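Local coordinates for type C neurotoxin (Clostridium botulinum, PDB 3PME), which probably binds gangliosides and membrane lipid at the nerve-cell surface, as the receptor-binding domain of a C/D mosaic botulinum neurotoxin, at residues 137-142 and 224-229; 237-242 and 403-408; 246-251 and 268-273. One frame throughout, in Å; residues are numbered along the deposited sequence.

Contact 1: 137-142 and 224-229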
loop_
_atom_site.group_PDB
_atom_site.type_symbol
_atom_site.label_atom_id
_atom_site.label_comp_id
_atom_site.label_asym_id
_atom_site.label_seq_id
_atom_site.Cartn_x
_atom_site.Cartn_y
_atom_site.Cartn_z
ATOM N N THR A 137 -6.182 -2.400 -6.737
ATOM C CA THR A 137 -7.431 -2.529 -5.994
ATOM C C THR A 137 -7.146 -2.649 -4.490
ATOM O O THR A 137 -6.400 -3.528 -4.064
ATOM C CB THR A 137 -8.254 -3.741 -6.470
ATOM O OG1 THR A 137 -8.583 -3.583 -7.858
ATOM C CG2 THR A 137 -9.545 -3.827 -5.672
ATOM N N ASN A 138 -7.751 -1.750 -3.708
ATOM C CA ASN A 138 -7.576 -1.654 -2.259
ATOM C C ASN A 138 -6.143 -1.437 -1.781
ATOM O O ASN A 138 -5.814 -1.741 -0.625
ATOM C CB ASN A 138 -8.178 -2.868 -1.529
ATOM C CG ASN A 138 -8.418 -2.589 -0.059
ATOM O OD1 ASN A 138 -8.929 -1.521 0.297
ATOM N ND2 ASN A 138 -8.081 -3.557 0.804
ATOM N N LYS A 139 -5.290 -0.913 -2.658
ATOM C CA LYS A 139 -3.916 -0.599 -2.294
ATOM C C LYS A 139 -3.747 0.909 -2.297
ATOM O O LYS A 139 -4.299 1.590 -3.156
ATOM C CB LYS A 139 -2.923 -1.220 -3.285
ATOM C CG LYS A 139 -2.965 -2.726 -3.308
ATOM C CD LYS A 139 -1.926 -3.299 -4.240
ATOM C CE LYS A 139 -2.060 -4.819 -4.298
ATOM N NZ LYS A 139 -1.294 -5.379 -5.442
ATOM N N TRP A 140 -3.021 1.437 -1.324
ATOM C CA TRP A 140 -2.691 2.864 -1.359
ATOM C C TRP A 140 -1.837 3.161 -2.581
ATOM O O TRP A 140 -0.816 2.512 -2.787
ATOM C CB TRP A 140 -1.860 3.239 -0.147
ATOM C CG TRP A 140 -2.591 3.259 1.167
ATOM C CD1 TRP A 140 -2.573 2.296 2.140
ATOM C CD2 TRP A 140 -3.414 4.315 1.666
ATOM N NE1 TRP A 140 -3.339 2.695 3.213
ATOM C CE2 TRP A 140 -3.853 3.937 2.952
ATOM C CE3 TRP A 140 -3.811 5.556 1.154
ATOM C CZ2 TRP A 140 -4.694 4.743 3.723
ATOM C CZ3 TRP A 140 -4.629 6.360 1.926
ATOM C CH2 TRP A 140 -5.062 5.951 3.193
ATOM N N PHE A 141 -2.239 4.150 -3.377
ATOM C CA PHE A 141 -1.335 4.679 -4.402
ATOM C C PHE A 141 -1.330 6.201 -4.376
ATOM O O PHE A 141 -2.292 6.821 -3.924
ATOM C CB PHE A 141 -1.607 4.101 -5.803
ATOM C CG PHE A 141 -2.983 4.381 -6.348
ATOM C CD1 PHE A 141 -4.047 3.538 -6.062
ATOM C CD2 PHE A 141 -3.201 5.439 -7.233
ATOM C CE1 PHE A 141 -5.310 3.769 -6.592
ATOM C CE2 PHE A 141 -4.459 5.678 -7.781
ATOM C CZ PHE A 141 -5.520 4.842 -7.465
ATOM N N PHE A 142 -0.215 6.774 -4.810
ATOM C CA PHE A 142 0.013 8.221 -4.749
ATOM C C PHE A 142 -0.378 8.881 -6.074
ATOM O O PHE A 142 0.114 8.512 -7.151
ATOM C CB PHE A 142 1.479 8.494 -4.418
ATOM C CG PHE A 142 1.824 9.957 -4.333
ATOM C CD1 PHE A 142 1.146 10.792 -3.454
ATOM C CD2 PHE A 142 2.838 10.485 -5.123
ATOM C CE1 PHE A 142 1.466 12.147 -3.368
ATOM C CE2 PHE A 142 3.167 11.828 -5.039
ATOM C CZ PHE A 142 2.481 12.660 -4.161
ATOM N N LYS A 224 5.673 -2.197 4.872
ATOM C CA LYS A 224 4.251 -2.157 4.535
ATOM C C LYS A 224 3.624 -3.534 4.385
ATOM O O LYS A 224 4.296 -4.506 4.038
ATOM C CB LYS A 224 4.040 -1.397 3.222
ATOM C CG LYS A 224 4.688 -0.029 3.195
ATOM C CD LYS A 224 4.235 0.843 4.353
ATOM C CE LYS A 224 4.647 2.302 4.099
ATOM N NZ LYS A 224 6.124 2.418 3.864
ATOM N N ASP A 225 2.326 -3.618 4.653
ATOM C CA ASP A 225 1.580 -4.819 4.282
ATOM C C ASP A 225 1.213 -4.768 2.794
ATOM O O ASP A 225 1.578 -3.821 2.072
ATOM C CB ASP A 225 0.368 -5.080 5.212
ATOM C CG ASP A 225 -0.783 -4.087 5.023
ATOM O OD1 ASP A 225 -0.829 -3.343 4.015
ATOM O OD2 ASP A 225 -1.679 -4.061 5.895
ATOM N N TYR A 226 0.502 -5.790 2.337
ATOM C CA TYR A 226 0.148 -5.975 0.936
ATOM C C TYR A 226 -0.592 -4.770 0.372
ATOM O O TYR A 226 -0.443 -4.437 -0.810
ATOM C CB TYR A 226 -0.728 -7.226 0.844
ATOM C CG TYR A 226 -1.191 -7.600 -0.537
ATOM C CD1 TYR A 226 -0.347 -8.271 -1.414
ATOM C CD2 TYR A 226 -2.479 -7.297 -0.960
ATOM C CE1 TYR A 226 -0.768 -8.615 -2.688
ATOM C CE2 TYR A 226 -2.913 -7.657 -2.215
ATOM C CZ TYR A 226 -2.053 -8.306 -3.079
ATOM O OH TYR A 226 -2.480 -8.641 -4.343
ATOM N N TRP A 227 -1.384 -4.118 1.210
ATOM C CA TRP A 227 -2.232 -3.003 0.781
ATOM C C TRP A 227 -1.516 -1.659 0.849
ATOM O O TRP A 227 -2.086 -0.636 0.470
ATOM C CB TRP A 227 -3.454 -2.915 1.706
ATOM C CG TRP A 227 -4.081 -4.247 1.945
ATOM C CD1 TRP A 227 -4.054 -4.974 3.107
ATOM C CD2 TRP A 227 -4.803 -5.031 0.996
ATOM N NE1 TRP A 227 -4.724 -6.160 2.932
ATOM C CE2 TRP A 227 -5.199 -6.219 1.647
ATOM C CE3 TRP A 227 -5.147 -4.848 -0.350
ATOM C CZ2 TRP A 227 -5.928 -7.213 0.997
ATOM C CZ3 TRP A 227 -5.878 -5.834 -0.994
ATOM C CH2 TRP A 227 -6.258 -7.006 -0.317
ATOM N N GLY A 228 -0.293 -1.645 1.366
ATOM C CA GLY A 228 0.407 -0.392 1.615
ATOM C C GLY A 228 0.194 0.252 2.982
ATOM O O GLY A 228 0.634 1.375 3.223
ATOM N N ASN A 229 -0.486 -0.454 3.882
ATOM C CA ASN A 229 -0.637 -0.008 5.267
ATOM C C ASN A 229 0.656 -0.309 6.029
ATOM O O ASN A 229 1.413 -1.204 5.644
ATOM C CB ASN A 229 -1.743 -0.792 5.985
ATOM C CG ASN A 229 -3.066 -0.786 5.250
ATOM O OD1 ASN A 229 -3.523 0.245 4.759
ATOM N ND2 ASN A 229 -3.712 -1.952 5.197
HETATM O O HOH W 1 1.089 -5.109 -3.013
#
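Trp140 and Trp227 join the two segments through the main chain: Trp140 N donates to Trp227 O at 2.9 Å, and the N-H...O angle of 163° makes this a nearly straight bond. A second bond comes from the indole of the same Trp140: NE1 donates to Asn229 OD1 at 2.9 Å, a more bent bond, with the oxygen close to the indole plane although the amide stands at 86° to the ring. Asp225 positions Asn229. Its OD1 accepts Trp227 N at 3.0 Å, which makes an Asx turn, and also Asn229 N at 2.9 Å, the two donors coming from opposite faces of the carboxylate plane, while OD2 takes Asn229 ND2 through its syn lone pair and also bonds Ser407 OG.

Packing is tightest around the indole of Trp227. Asn138 CG lies anti to its backbone N (chi1 -161°), which carries ND2 over one face of the ring, 3.4 Å from Trp227 CE3; Tyr226 CD2 occupies the opposite face. The amide ends of Asn138 are taken up by Lys76 and Asp409, and Trp227 NE1 by Ser407 O. Asn138 O, by contrast, is buried against the Trp227 ring with no polar partner.

The Lys139 side is the less tightly bonded, water-mediated one. The extended chain runs past Tyr226, placing CE over that ring, 4.0 Å from the centroid, in a CH-pi contact. NZ is bonded to His133 O and has just a weak bond to a water, which donates to Tyr226 O at 2.8 Å.

Everything that touches here is buried, and most of the polar groups are paired. With both faces of Trp227 packed, the chemistry is consistent with a fixed rather than flexible junction between the lectin-like and trefoil parts.

Contact 2: 237-242 and 403-408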
loop_
_atom_site.group_PDB
_atom_site.type_symbol
_atom_site.label_atom_id
_atom_site.label_comp_id
_atom_site.label_asym_id
_atom_site.label_seq_id
_atom_site.Cartn_x
_atom_site.Cartn_y
_atom_site.Cartn_z
ATOM N N TYR A 237 -0.957 -12.103 9.463
ATOM C CA TYR A 237 -0.723 -11.906 8.030
ATOM C C TYR A 237 -0.632 -13.223 7.311
ATOM O O TYR A 237 -0.007 -14.160 7.817
ATOM C CB TYR A 237 0.594 -11.173 7.776
ATOM C CG TYR A 237 0.595 -9.768 8.301
ATOM C CD1 TYR A 237 -0.141 -8.771 7.666
ATOM C CD2 TYR A 237 1.335 -9.431 9.422
ATOM C CE1 TYR A 237 -0.144 -7.457 8.159
ATOM C CE2 TYR A 237 1.335 -8.143 9.911
ATOM C CZ TYR A 237 0.600 -7.160 9.282
ATOM O OH TYR A 237 0.615 -5.885 9.788
ATOM N N TYR A 238 -1.225 -13.299 6.126
ATOM C CA TYR A 238 -0.906 -14.391 5.223
ATOM C C TYR A 238 0.370 -13.992 4.521
ATOM O O TYR A 238 0.380 -13.085 3.664
ATOM C CB TYR A 238 -2.048 -14.647 4.243
ATOM C CG TYR A 238 -3.347 -14.969 4.954
ATOM C CD1 TYR A 238 -3.614 -16.266 5.405
ATOM C CD2 TYR A 238 -4.289 -13.976 5.207
ATOM C CE1 TYR A 238 -4.798 -16.558 6.071
ATOM C CE2 TYR A 238 -5.476 -14.264 5.866
ATOM C CZ TYR A 238 -5.715 -15.553 6.299
ATOM O OH TYR A 238 -6.895 -15.828 6.955
ATOM N N MET A 239 1.461 -14.623 4.929
ATOM C CA MET A 239 2.769 -14.330 4.373
ATOM C C MET A 239 2.921 -15.017 3.023
ATOM O O MET A 239 2.731 -16.223 2.917
ATOM C CB MET A 239 3.854 -14.794 5.337
ATOM C CG MET A 239 5.267 -14.545 4.854
ATOM S SD MET A 239 6.421 -15.050 6.149
ATOM C CE MET A 239 7.988 -14.601 5.405
ATOM N N ILE A 240 3.233 -14.242 1.990
ATOM C CA ILE A 240 3.426 -14.806 0.666
ATOM C C ILE A 240 4.745 -14.377 0.048
ATOM O O ILE A 240 5.269 -13.294 0.327
ATOM C CB ILE A 240 2.279 -14.427 -0.310
ATOM C CG1 ILE A 240 2.115 -12.907 -0.388
ATOM C CG2 ILE A 240 0.974 -15.100 0.118
ATOM C CD1 ILE A 240 1.384 -12.437 -1.653
ATOM N N ASN A 241 5.284 -15.246 -0.789
ATOM C CA ASN A 241 6.335 -14.853 -1.695
ATOM C C ASN A 241 5.726 -14.141 -2.902
ATOM O O ASN A 241 4.672 -14.537 -3.396
ATOM C CB ASN A 241 7.112 -16.075 -2.156
ATOM C CG ASN A 241 8.330 -15.701 -2.953
ATOM O OD1 ASN A 241 8.289 -15.638 -4.182
ATOM N ND2 ASN A 241 9.420 -15.408 -2.256
ATOM N N TYR A 242 6.396 -13.095 -3.369
ATOM C CA TYR A 242 5.941 -12.346 -4.532
ATOM C C TYR A 242 5.510 -13.264 -5.671
ATOM O O TYR A 242 4.528 -12.991 -6.369
ATOM C CB TYR A 242 7.088 -11.446 -5.002
ATOM C CG TYR A 242 6.740 -10.444 -6.071
ATOM C CD1 TYR A 242 6.725 -10.804 -7.409
ATOM C CD2 TYR A 242 6.473 -9.130 -5.738
ATOM C CE1 TYR A 242 6.428 -9.876 -8.390
ATOM C CE2 TYR A 242 6.173 -8.195 -6.709
ATOM C CZ TYR A 242 6.147 -8.578 -8.028
ATOM O OH TYR A 242 5.847 -7.645 -8.994
ATOM N N TRP A 403 8.957 -10.543 -0.325
ATOM C CA TRP A 403 7.861 -11.069 0.498
ATOM C C TRP A 403 6.794 -10.023 0.761
ATOM O O TRP A 403 7.096 -8.838 0.916
ATOM C CB TRP A 403 8.407 -11.590 1.836
ATOM C CG TRP A 403 9.433 -12.648 1.624
ATOM C CD1 TRP A 403 10.770 -12.465 1.446
ATOM C CD2 TRP A 403 9.195 -14.051 1.487
ATOM N NE1 TRP A 403 11.388 -13.672 1.225
ATOM C CE2 TRP A 403 10.445 -14.666 1.254
ATOM C CE3 TRP A 403 8.051 -14.849 1.553
ATOM C CZ2 TRP A 403 10.577 -16.039 1.077
ATOM C CZ3 TRP A 403 8.192 -16.230 1.389
ATOM C CH2 TRP A 403 9.440 -16.798 1.147
ATOM N N LYS A 404 5.545 -10.475 0.818
ATOM C CA LYS A 404 4.428 -9.590 1.133
ATOM C C LYS A 404 3.607 -10.211 2.250
ATOM O O LYS A 404 3.686 -11.423 2.497
ATOM C CB LYS A 404 3.549 -9.327 -0.091
ATOM C CG LYS A 404 4.247 -8.572 -1.213
ATOM C CD LYS A 404 3.249 -8.304 -2.331
ATOM C CE LYS A 404 3.794 -7.322 -3.349
ATOM N NZ LYS A 404 2.743 -6.914 -4.315
ATOM N N PHE A 405 2.843 -9.365 2.927
ATOM C CA PHE A 405 2.102 -9.771 4.111
ATOM C C PHE A 405 0.665 -9.303 3.971
ATOM O O PHE A 405 0.375 -8.096 4.023
ATOM C CB PHE A 405 2.764 -9.187 5.357
ATOM C CG PHE A 405 4.153 -9.712 5.591
ATOM C CD1 PHE A 405 4.348 -10.867 6.320
ATOM C CD2 PHE A 405 5.261 -9.058 5.061
ATOM C CE1 PHE A 405 5.629 -11.374 6.525
ATOM C CE2 PHE A 405 6.540 -9.559 5.259
ATOM C CZ PHE A 405 6.724 -10.715 6.001
ATOM N N ILE A 406 -0.248 -10.255 3.789
ATOM C CA ILE A 406 -1.628 -9.875 3.522
ATOM C C ILE A 406 -2.438 -9.857 4.797
ATOM O O ILE A 406 -2.687 -10.904 5.383
ATOM C CB ILE A 406 -2.301 -10.817 2.515
ATOM C CG1 ILE A 406 -1.477 -10.909 1.227
ATOM C CG2 ILE A 406 -3.712 -10.326 2.212
ATOM C CD1 ILE A 406 -2.033 -11.935 0.251
ATOM N N SER A 407 -2.845 -8.668 5.224
ATOM C CA SER A 407 -3.736 -8.529 6.370
ATOM C C SER A 407 -5.194 -8.639 5.920
ATOM O O SER A 407 -5.530 -8.341 4.757
ATOM C CB SER A 407 -3.510 -7.174 7.025
ATOM O OG SER A 407 -3.653 -6.145 6.035
ATOM N N ARG A 408 -6.066 -9.051 6.834
ATOM C CA ARG A 408 -7.494 -8.956 6.580
ATOM C C ARG A 408 -7.881 -7.497 6.738
ATOM O O ARG A 408 -7.909 -6.951 7.839
ATOM C CB ARG A 408 -8.276 -9.867 7.526
ATOM C CG ARG A 408 -7.930 -11.330 7.290
ATOM C CD ARG A 408 -8.886 -12.255 8.016
ATOM N NE ARG A 408 -10.195 -12.293 7.369
ATOM C CZ ARG A 408 -10.673 -13.346 6.711
ATOM N NH1 ARG A 408 -9.953 -14.456 6.615
ATOM N NH2 ARG A 408 -11.875 -13.289 6.156
#
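Tyr238 with Ile406 and Ile240 with Lys404 form the two hydrogen-bonded pairs of this antiparallel ladder. Their four bonds, Tyr238 N to Ile406 O, Ile406 N to Tyr238 O, Ile240 N to Lys404 O and Lys404 N to Ile240 O, each measure 2.9 Å, and the short strand axes run 154° apart.

These four residues send their side chains to one face of the ribbon, while the non-hydrogen-bonded pairs send Met239, Phe405, Asn241 and Trp403 to the opposite one. With chi1 at 180° Met239 points its chain away from its own N and stays extended, running alongside Phe405 with CG 3.6 Å from Phe405 CE1. Its methyl, CE, then arrives over one face of the Trp403 indole, 3.7 Å above the plane. Asn241 ND2 lies 3.5 Å above the opposite face, so the indole is clasped from both sides. Farther along, Phe405 and Tyr237 form an offset edge-to-face pair, the edge of Phe405 toward the face of Tyr237, with centroids 6.0 Å apart and planes at 72°. On the Tyr238 and Lys404 face, Ile240 CD1 meets Ile406 CD1 at 3.9 Å.

A second shell sets these groups. Leu368 O receives Trp403 NE1, Ser400 O receives Asn241 ND2, and Ile358 backs Met239, Trp403 and Phe405.

Pairing the first strand of the C-terminal domain with its last, the ladder closes the chain on itself as in a beta-trefoil barrel.

Contact 3: 246-251 and 268-273. With SO4 (sulfate ion), chain C.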
loop_
_atom_site.group_PDB
_atom_site.type_symbol
_atom_site.label_atom_id
_atom_site.label_comp_id
_atom_site.label_asym_id
_atom_site.label_seq_id
_atom_site.Cartn_x
_atom_site.Cartn_y
_atom_site.Cartn_z
ATOM N N ASP A 246 -0.857 -17.437 -4.542
ATOM C CA ASP A 246 -1.922 -18.415 -4.344
ATOM C C ASP A 246 -1.495 -19.594 -3.475
ATOM O O ASP A 246 -2.188 -20.607 -3.437
ATOM C CB ASP A 246 -2.421 -18.948 -5.692
ATOM C CG ASP A 246 -1.317 -19.602 -6.512
ATOM O OD1 ASP A 246 -0.124 -19.364 -6.232
ATOM O OD2 ASP A 246 -1.645 -20.342 -7.463
ATOM N N ARG A 247 -0.362 -19.460 -2.793
ATOM C CA ARG A 247 0.111 -20.530 -1.918
ATOM C C ARG A 247 0.163 -20.055 -0.489
ATOM O O ARG A 247 0.373 -18.870 -0.229
ATOM C CB ARG A 247 1.485 -21.035 -2.356
ATOM C CG ARG A 247 1.475 -21.607 -3.754
ATOM C CD ARG A 247 2.733 -22.362 -4.133
ATOM N NE ARG A 247 2.442 -23.044 -5.390
ATOM C CZ ARG A 247 2.140 -24.333 -5.510
ATOM N NH1 ARG A 247 2.169 -25.159 -4.464
ATOM N NH2 ARG A 247 1.859 -24.817 -6.710
ATOM N N TYR A 248 -0.033 -21.000 0.433
ATOM C CA TYR A 248 0.060 -20.733 1.863
ATOM C C TYR A 248 1.187 -21.568 2.452
ATOM O O TYR A 248 1.630 -22.539 1.835
ATOM C CB TYR A 248 -1.268 -21.036 2.580
ATOM C CG TYR A 248 -1.702 -22.489 2.615
ATOM C CD1 TYR A 248 -2.481 -23.036 1.594
ATOM C CD2 TYR A 248 -1.375 -23.295 3.695
ATOM C CE1 TYR A 248 -2.903 -24.354 1.643
ATOM C CE2 TYR A 248 -1.795 -24.613 3.757
ATOM C CZ TYR A 248 -2.561 -25.135 2.729
ATOM O OH TYR A 248 -2.985 -26.449 2.771
ATOM N N ILE A 249 1.644 -21.187 3.641
ATOM C CA ILE A 249 2.740 -21.879 4.314
ATOM C C ILE A 249 2.190 -23.037 5.140
ATOM O O ILE A 249 1.288 -22.850 5.958
ATOM C CB ILE A 249 3.523 -20.914 5.223
ATOM C CG1 ILE A 249 4.032 -19.735 4.392
ATOM C CG2 ILE A 249 4.675 -21.644 5.919
ATOM C CD1 ILE A 249 4.670 -18.636 5.205
ATOM N N ALA A 250 2.726 -24.231 4.911
ATOM C CA ALA A 250 2.291 -25.417 5.649
ATOM C C ALA A 250 3.463 -26.268 6.120
ATOM O O ALA A 250 4.444 -26.432 5.409
ATOM C CB ALA A 250 1.374 -26.259 4.778
ATOM N N PRO A 251 3.359 -26.834 7.326
ATOM C CA PRO A 251 4.377 -27.793 7.755
ATOM C C PRO A 251 4.146 -29.135 7.081
ATOM O O PRO A 251 3.018 -29.623 7.035
ATOM C CB PRO A 251 4.129 -27.910 9.262
ATOM C CG PRO A 251 2.685 -27.642 9.416
ATOM C CD PRO A 251 2.324 -26.621 8.350
ATOM N N TYR A 268 -7.157 -14.567 1.203
ATOM C CA TYR A 268 -7.100 -14.975 2.593
ATOM C C TYR A 268 -7.178 -16.487 2.605
ATOM O O TYR A 268 -8.245 -17.063 2.360
ATOM C CB TYR A 268 -8.238 -14.361 3.410
ATOM C CG TYR A 268 -8.327 -12.849 3.330
ATOM C CD1 TYR A 268 -7.181 -12.060 3.268
ATOM C CD2 TYR A 268 -9.562 -12.214 3.348
ATOM C CE1 TYR A 268 -7.273 -10.678 3.205
ATOM C CE2 TYR A 268 -9.663 -10.832 3.288
ATOM C CZ TYR A 268 -8.519 -10.074 3.215
ATOM O OH TYR A 268 -8.639 -8.697 3.162
ATOM N N THR A 269 -6.041 -17.116 2.889
ATOM C CA THR A 269 -5.878 -18.555 2.682
ATOM C C THR A 269 -5.880 -19.316 4.022
ATOM O O THR A 269 -6.920 -19.416 4.668
ATOM C CB THR A 269 -4.609 -18.854 1.855
ATOM O OG1 THR A 269 -3.467 -18.293 2.516
ATOM C CG2 THR A 269 -4.730 -18.239 0.440
ATOM N N LYS A 270 -4.725 -19.834 4.437
ATOM C CA LYS A 270 -4.609 -20.614 5.674
ATOM C C LYS A 270 -3.304 -20.310 6.404
ATOM O O LYS A 270 -2.338 -19.813 5.805
ATOM C CB LYS A 270 -4.625 -22.116 5.350
ATOM C CG LYS A 270 -5.885 -22.616 4.689
ATOM C CD LYS A 270 -5.792 -24.113 4.447
ATOM C CE LYS A 270 -5.196 -24.803 5.650
ATOM N NZ LYS A 270 -5.612 -26.233 5.731
ATOM N N ASN A 271 -3.267 -20.671 7.688
ATOM C CA ASN A 271 -2.059 -20.556 8.506
ATOM C C ASN A 271 -1.398 -19.174 8.491
ATOM O O ASN A 271 -0.212 -19.056 8.201
ATOM C CB ASN A 271 -1.021 -21.615 8.106
ATOM C CG ASN A 271 -1.578 -23.027 8.145
ATOM O OD1 ASN A 271 -2.497 -23.328 8.912
ATOM N ND2 ASN A 271 -1.009 -23.906 7.332
ATOM N N PRO A 272 -2.145 -18.132 8.844
ATOM C CA PRO A 272 -1.490 -16.834 8.967
ATOM C C PRO A 272 -0.422 -16.868 10.041
ATOM O O PRO A 272 -0.515 -17.642 11.010
ATOM C CB PRO A 272 -2.636 -15.896 9.371
ATOM C CG PRO A 272 -3.624 -16.803 10.054
ATOM C CD PRO A 272 -3.548 -18.096 9.290
ATOM N N ILE A 273 0.614 -16.069 9.846
ATOM C CA ILE A 273 1.638 -15.873 10.859
ATOM C C ILE A 273 1.424 -14.563 11.624
ATOM O O ILE A 273 0.620 -13.714 11.223
ATOM C CB ILE A 273 3.058 -15.941 10.241
ATOM C CG1 ILE A 273 3.239 -14.927 9.096
ATOM C CG2 ILE A 273 3.332 -17.358 9.737
ATOM C CD1 ILE A 273 3.421 -13.488 9.573
HETATM S S SO4 C . -2.166 -27.754 6.359
HETATM O O1 SO4 C . -2.110 -27.790 4.896
HETATM O O2 SO4 C . -1.872 -26.424 6.862
HETATM O O3 SO4 C . -3.512 -28.134 6.781
HETATM O O4 SO4 C . -1.193 -28.696 6.911
HETATM O O HOH W 2 -1.457 -17.282 0.999
HETATM O O HOH W 3 0.191 -19.136 5.031
#
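A sulfate-binding pocket, probably filled from the crystallisation liquor, marks the outer end of this contact in the beta-trefoil domain, where strand 247-252 of a beta-hairpin meets the loop leading to strand 273-277. Tyr248 and Lys270 form its wall. Tyr248 CG sits between the backbone N and the carbonyl carbon (chi1 66°), which swings the ring over toward the loop. Lys270 runs side by side with it: CB lies above one face, 4.0 Å from the ring centroid and 18° off the normal, a CH-pi contact over the face, and CD continues along the same face to 3.8 Å from Tyr248 CZ. The two polar ends thus emerge together at the anion.

Three residues of the segments bind it through three different oxygens. Tyr248 OH gives its proton to O1 at 2.7 Å, Lys270 NZ reaches O3 at 3.0 Å, and Asn271 ND2 reaches O2 at 2.7 Å; Tyr299 OH of the neighbouring strand 292-299 adds a further bond. Lys270 is probably one of the two lysines proposed to act in membrane interactions, and the site shows that it can help hold an anionic group.

Away from the sulfate, two waters also bridge the backbones and Thr269. One molecule links Arg247 O to Thr269 OG1, each at 2.7 Å; a second lies between Ile249 N and Lys270 O. The direct polar link between the segments belongs to Asn271, whose ND2, besides holding the sulfate, donates to Ile249 O at 2.9 Å with an N-H...O angle of 166°, the acceptor lying in the amide plane.

Overall arrangement
From the N terminus, contact 1 closes first: the chain leaves 137-142, completes the lectin-like sheet with strand 193-201, passes through helix 207-218 and returns at 224-229. Contact 2 then opens at 237-242 and closes only at 403-408, enclosing nearly all the trefoil strands. Contact 3 is nested inside that loop, shutting a short excursion between 246-251 and 268-273. No two loops cross. Direct bonds join them in space: Tyr226 N meets Phe405 O and Asp225 meets Ser407 between contacts 1 and 2, while Tyr237 O meets Ile273 N between contacts 2 and 3. Together they run from the domain junction, through the barrel closure, to the sulfate site.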